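Local coordinates for response regulator protein (Burkholderia pseudomallei, PDB 3RQI) that carries a phosphorylated aspartate beside a bound calcium ion in its receiver domain and probably relays that signal to a Fis-type helix-turn-helix domain to control transcription, at residues A20-L23 with A24-L27; N63-G66 with L67-I70. All coordinates share one frame; numbering follows the deposited sequence.

Interaction 1 of 2, residues A20-L23 with A24-L27; sequences AGTL and ARGL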
ATOM      1  N   ALA A  20       8.362 -16.537 -14.443  1.00 11.83           N
ATOM      2  CA  ALA A  20       9.050 -15.495 -15.177  1.00 12.35           C
ATOM      3  C   ALA A  20       9.002 -15.778 -16.675  1.00 13.84           C
ATOM      4  O   ALA A  20       8.813 -14.866 -17.500  1.00 13.51           O
ATOM      5  CB  ALA A  20      10.490 -15.358 -14.675  1.00 13.07           C
ATOM      6  N   GLY A  21       9.139 -17.050 -17.027  1.00 13.74           N
ATOM      7  CA  GLY A  21       9.041 -17.467 -18.432  1.00 13.58           C
ATOM      8  C   GLY A  21       7.677 -17.269 -19.053  1.00 14.76           C
ATOM      9  O   GLY A  21       7.545 -16.848 -20.206  1.00 14.50           O
ATOM     10  N   THR A  22       6.633 -17.564 -18.286  1.00 13.85           N
ATOM     11  CA  THR A  22       5.269 -17.349 -18.775  1.00 13.69           C
ATOM     12  C   THR A  22       5.003 -15.856 -19.029  1.00 13.34           C
ATOM     13  O   THR A  22       4.381 -15.470 -20.032  1.00 13.82           O
ATOM     14  CB  THR A  22       4.282 -17.958 -17.753  1.00 14.55           C
ATOM     15  OG1 THR A  22       4.466 -19.394 -17.721  1.00 15.33           O
ATOM     16  CG2 THR A  22       2.837 -17.656 -18.128  1.00 16.30           C
ATOM     17  N   LEU A  23       5.482 -15.028 -18.117  1.00 12.21           N
ATOM     18  CA  LEU A  23       5.319 -13.585 -18.261  1.00 12.91           C
ATOM     19  C   LEU A  23       6.127 -13.101 -19.467  1.00 13.67           C
ATOM     20  O   LEU A  23       5.614 -12.347 -20.289  1.00 14.13           O
ATOM     21  CB  LEU A  23       5.722 -12.873 -16.960  1.00 12.53           C
ATOM     22  CG  LEU A  23       5.812 -11.341 -17.022  1.00 12.59           C
ATOM     23  CD1 LEU A  23       4.493 -10.719 -17.522  1.00 12.44           C
ATOM     24  CD2 LEU A  23       6.170 -10.796 -15.614  1.00  8.93           C
ATOM     25  N   ALA A  24       7.366 -13.562 -19.569  1.00 13.76           N
ATOM     26  CA  ALA A  24       8.235 -13.185 -20.700  1.00 14.70           C
ATOM     27  C   ALA A  24       7.584 -13.552 -22.023  1.00 15.99           C
ATOM     28  O   ALA A  24       7.529 -12.735 -22.948  1.00 17.17           O
ATOM     29  CB  ALA A  24       9.586 -13.841 -20.566  1.00 15.47           C
ATOM     30  N   ARG A  25       7.100 -14.784 -22.141  1.00 16.52           N
ATOM     31  CA  ARG A  25       6.472 -15.165 -23.396  1.00 18.41           C
ATOM     32  C   ARG A  25       5.276 -14.301 -23.734  1.00 18.96           C
ATOM     33  O   ARG A  25       5.121 -13.936 -24.888  1.00 20.23           O
ATOM     34  CB  ARG A  25       6.117 -16.634 -23.391  1.00 19.06           C
ATOM     35  CG  ARG A  25       7.357 -17.507 -23.449  1.00 18.52           C
ATOM     36  CD  ARG A  25       6.977 -18.992 -23.628  1.00 21.72           C
ATOM     37  NE  ARG A  25       6.249 -19.520 -22.467  1.00 22.61           N
ATOM     38  CZ  ARG A  25       6.827 -19.921 -21.331  1.00 22.77           C
ATOM     39  NH1 ARG A  25       6.079 -20.374 -20.347  1.00 20.98           N
ATOM     40  NH2 ARG A  25       8.153 -19.890 -21.181  1.00 24.66           N
ATOM     41  N   GLY A  26       4.432 -13.968 -22.748  1.00 18.45           N
ATOM     42  CA  GLY A  26       3.264 -13.092 -23.000  1.00 18.72           C
ATOM     43  C   GLY A  26       3.671 -11.680 -23.440  1.00 19.20           C
ATOM     44  O   GLY A  26       3.073 -11.097 -24.354  1.00 19.30           O
ATOM     45  N   LEU A  27       4.716 -11.150 -22.825  1.00 17.41           N
ATOM     46  CA  LEU A  27       5.244  -9.844 -23.242  1.00 17.14           C
ATOM     47  C   LEU A  27       5.848  -9.892 -24.654  1.00 18.69           C
ATOM     48  O   LEU A  27       5.642  -8.966 -25.462  1.00 20.05           O
ATOM     49  CB  LEU A  27       6.292  -9.374 -22.238  1.00 16.34           C
ATOM     50  CG  LEU A  27       5.711  -8.933 -20.888  1.00 13.75           C
ATOM     51  CD1 LEU A  27       6.831  -8.866 -19.829  1.00 11.26           C
ATOM     52  CD2 LEU A  27       4.940  -7.617 -20.945  1.00 16.22           C
TER
HETATM   53  O   HOH W   1       3.381 -20.740 -19.718  1.00 20.17           O

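Interaction 2 of 2, residues N63-G66 with L67-I70; sequences NDSG and LSLI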
ATOM      1  N   ASN A  63      16.560 -15.934  -1.790  1.00 24.30           N
ATOM      2  CA  ASN A  63      17.333 -15.501  -0.600  1.00 25.90           C
ATOM      3  C   ASN A  63      17.495 -13.959  -0.520  1.00 24.36           C
ATOM      4  O   ASN A  63      18.024 -13.418   0.476  1.00 25.45           O
ATOM      5  CB  ASN A  63      18.711 -16.174  -0.661  1.00 27.25           C
ATOM      6  CG  ASN A  63      19.517 -16.046   0.626  1.00 33.35           C
ATOM      7  OD1 ASN A  63      19.079 -16.470   1.718  1.00 38.61           O
ATOM      8  ND2 ASN A  63      20.748 -15.518   0.497  1.00 34.33           N
ATOM      9  N   ASP A  64      17.053 -13.259  -1.566  1.00 21.59           N
ATOM     10  CA  ASP A  64      17.298 -11.808  -1.700  1.00 19.83           C
ATOM     11  C   ASP A  64      16.058 -10.933  -1.442  1.00 18.49           C
ATOM     12  O   ASP A  64      14.933 -11.407  -1.527  1.00 17.27           O
ATOM     13  CB  ASP A  64      17.888 -11.535  -3.099  1.00 17.56           C
ATOM     14  CG  ASP A  64      19.168 -12.302  -3.336  1.00 20.25           C
ATOM     15  OD1 ASP A  64      19.917 -12.510  -2.348  1.00 19.88           O
ATOM     16  OD2 ASP A  64      19.425 -12.731  -4.485  1.00 20.90           O
ATOM     17  N   SER A  65      16.284  -9.672  -1.068  1.00 18.37           N
ATOM     18  CA  SER A  65      15.207  -8.701  -0.890  1.00 17.54           C
ATOM     19  C   SER A  65      15.003  -7.953  -2.193  1.00 15.55           C
ATOM     20  O   SER A  65      15.897  -7.184  -2.584  1.00 15.73           O
ATOM     21  CB  SER A  65      15.630  -7.647   0.133  1.00 17.67           C
ATOM     22  OG  SER A  65      14.675  -6.574   0.141  1.00 19.97           O
ATOM     23  N   GLY A  66      13.851  -8.155  -2.868  1.00 13.93           N
ATOM     24  CA  GLY A  66      13.481  -7.331  -4.047  1.00 13.02           C
ATOM     25  C   GLY A  66      13.312  -5.854  -3.705  1.00 13.59           C
ATOM     26  O   GLY A  66      13.639  -4.938  -4.497  1.00 13.15           O
ATOM     27  N   LEU A  67      12.851  -5.589  -2.496  1.00 14.26           N
ATOM     28  CA  LEU A  67      12.661  -4.208  -2.083  1.00 15.41           C
ATOM     29  C   LEU A  67      13.988  -3.463  -2.137  1.00 15.70           C
ATOM     30  O   LEU A  67      14.056  -2.305  -2.586  1.00 14.02           O
ATOM     31  CB  LEU A  67      12.114  -4.214  -0.656  1.00 17.37           C
ATOM     32  CG  LEU A  67      11.472  -2.964  -0.094  1.00 19.36           C
ATOM     33  CD1 LEU A  67      10.296  -2.518  -0.978  1.00 17.39           C
ATOM     34  CD2 LEU A  67      10.974  -3.303   1.316  1.00 19.56           C
ATOM     35  N   SER A  68      15.051  -4.140  -1.686  1.00 14.77           N
ATOM     36  CA  SER A  68      16.410  -3.575  -1.630  1.00 17.35           C
ATOM     37  C   SER A  68      16.993  -3.276  -3.012  1.00 16.29           C
ATOM     38  O   SER A  68      17.997  -2.546  -3.132  1.00 17.51           O
ATOM     39  CB  SER A  68      17.329  -4.529  -0.852  1.00 17.27           C
ATOM     40  OG  SER A  68      17.691  -5.659  -1.664  1.00 22.24           O
ATOM     41  N   LEU A  69      16.375  -3.838  -4.054  1.00 14.14           N
ATOM     42  CA  LEU A  69      16.832  -3.618  -5.432  1.00 13.25           C
ATOM     43  C   LEU A  69      16.276  -2.339  -6.035  1.00 11.77           C
ATOM     44  O   LEU A  69      16.818  -1.822  -7.005  1.00 12.20           O
ATOM     45  CB  LEU A  69      16.433  -4.785  -6.370  1.00 12.48           C
ATOM     46  CG  LEU A  69      17.210  -6.083  -6.346  1.00 16.97           C
ATOM     47  CD1 LEU A  69      16.530  -7.069  -7.329  1.00 16.18           C
ATOM     48  CD2 LEU A  69      18.668  -5.766  -6.780  1.00 20.41           C
ATOM     49  N   ILE A  70      15.199  -1.807  -5.464  1.00 10.87           N
ATOM     50  CA  ILE A  70      14.485  -0.742  -6.180  1.00 11.84           C
ATOM     51  C   ILE A  70      15.325   0.551  -6.328  1.00 12.95           C
ATOM     52  O   ILE A  70      15.429   1.105  -7.435  1.00 13.66           O
ATOM     53  CB  ILE A  70      13.157  -0.456  -5.504  1.00 11.50           C
ATOM     54  CG1 ILE A  70      12.261  -1.695  -5.616  1.00 11.29           C
ATOM     55  CG2 ILE A  70      12.499   0.768  -6.186  1.00 12.84           C
ATOM     56  CD1 ILE A  70      11.014  -1.666  -4.695  1.00 11.35           C
TER
HETATM   57  O   HOH W   2      11.750  -7.466  -0.467  1.00 18.46           O

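Interaction 1 of 2, residues A20-L23 with A24-L27
Arg-25 folds back along its own helix over Gly-21, one turn earlier, and the path can be followed atom by atom. Arg-25 CB starts 3.5 Å from Gly-21 O, and CG, which stands anti to the carbonyl carbon of Arg-25 (chi1 -70°), comes to 3.3 Å from the same Gly-21 O. CD leads outward; the bend at chi3 (-65°) then turns the chain back, and NE and CZ pass above that carbonyl. The guanidinium ends face-on to it: Gly-21 O lies 3.2 Å above the guanidinium plane, displaced toward its rim. NH2 approaches Gly-21 O at an angle too poor for a hydrogen bond, and the carbonyl is instead used by the backbone N of Arg-25, with an N-H...O angle of 168°. NH1 lies beside Thr-22, again badly angled for a direct bond to OG1. A water in the guanidinium plane joins the two, 2.8 Å from Arg-25 NH1, which donates to it, and 2.6 Å from Thr-22 OG1.

Four successive i to i+4 backbone bonds, from Ala-20 O through Leu-23 O, identify regular alpha-helix. This is helix 17-29, the connection of the beta-alpha-beta unit between parallel strands 9-13 and 33-37 of the CheY-like receiver fold. Its inner side is apolar. Leu-23 CD1 meets Leu-27 CD1 at 3.8 Å, the two side chains passing at a slant, and both leucines reach Val-12 on strand 9-13 and Val-112 on helix 112-118. Ala-24 packs on Val-34 and Gln-36 of strand 33-37, while its CB lies 3.3 Å from Ala-20 O.

Interaction 2 of 2, residues N63-G66 with L67-I70
From Ser-65 to Leu-69 the backbone turns out of an extended conformation at Ser-65 into helical values from Gly-66 onward, which brings the amide of Ser-68 back over Ser-65. The two serines then bond to each other in both directions. Ser-68 N donates to Ser-65 OG at 3.1 Å, a helix-capping bond with an N-H...O angle of 153°. In return, Ser-68 OG donates to Ser-65 O at 2.5 Å, a short bond whose donor is tilted 19° from the carbonyl plane. The first torsions place the two hydroxyls for this exchange: Ser-65 OG stands opposite its own backbone N, on the carbonyl side and facing the turn, whereas Ser-68 OG is tucked between its backbone N and carbonyl carbon. The bond from Ser-68 N to Ser-65 O is weak, so the side-chain oxygen is the better acceptor for that amide.

A water adds to the cap, accepting from Leu-67 N at 3.0 Å and hydrogen-bonding to Ser-65 OG at 3.1 Å. Farther along, Leu-69 N donates to Gly-66 O at 3.0 Å from well above the carbonyl plane, a tight i to i+3 turn that Ile-70 N repeats with Leu-67 O. The apolar side chains frame this turn: Leu-69 CB lies 3.4 Å from Gly-66 O, and Ile-70 CG1 also approaches that oxygen.

The cap links the short hairpin of strands 60-61 and 64-65 to helix 67-76. Gly-66 is tied by backbone bonding to Leu-59, next to phosphorylated Asp-58. Leu-67 and Ile-70 pack on Ala-97 and Asp-100 of helix 91-100, Leu-69 turns to Ala-43 and Leu-44 of helix 40-47, and Leu-67 also meets Ala-128 of the second subunit.

Both interactions are local and lie in the receiver domain, but they share no secondary-structure element; their centres are 21 Å apart and their nearest atoms about 13 Å. Interaction 1 lies within a helix and divides by face: leucines and alanines buried against strands and a neighbouring helix, an arginine and a threonine on the surface. Interaction 2 sits at a helix start, where serine oxygens and water serve amides of the first turn, with leucines and an isoleucine packed toward two other helices. It also reaches the second subunit, whereas no other chain of the assembly touches 20-27. Interaction 1 has regular i to i+4 bonding, interaction 2 capping and i to i+3 bonds.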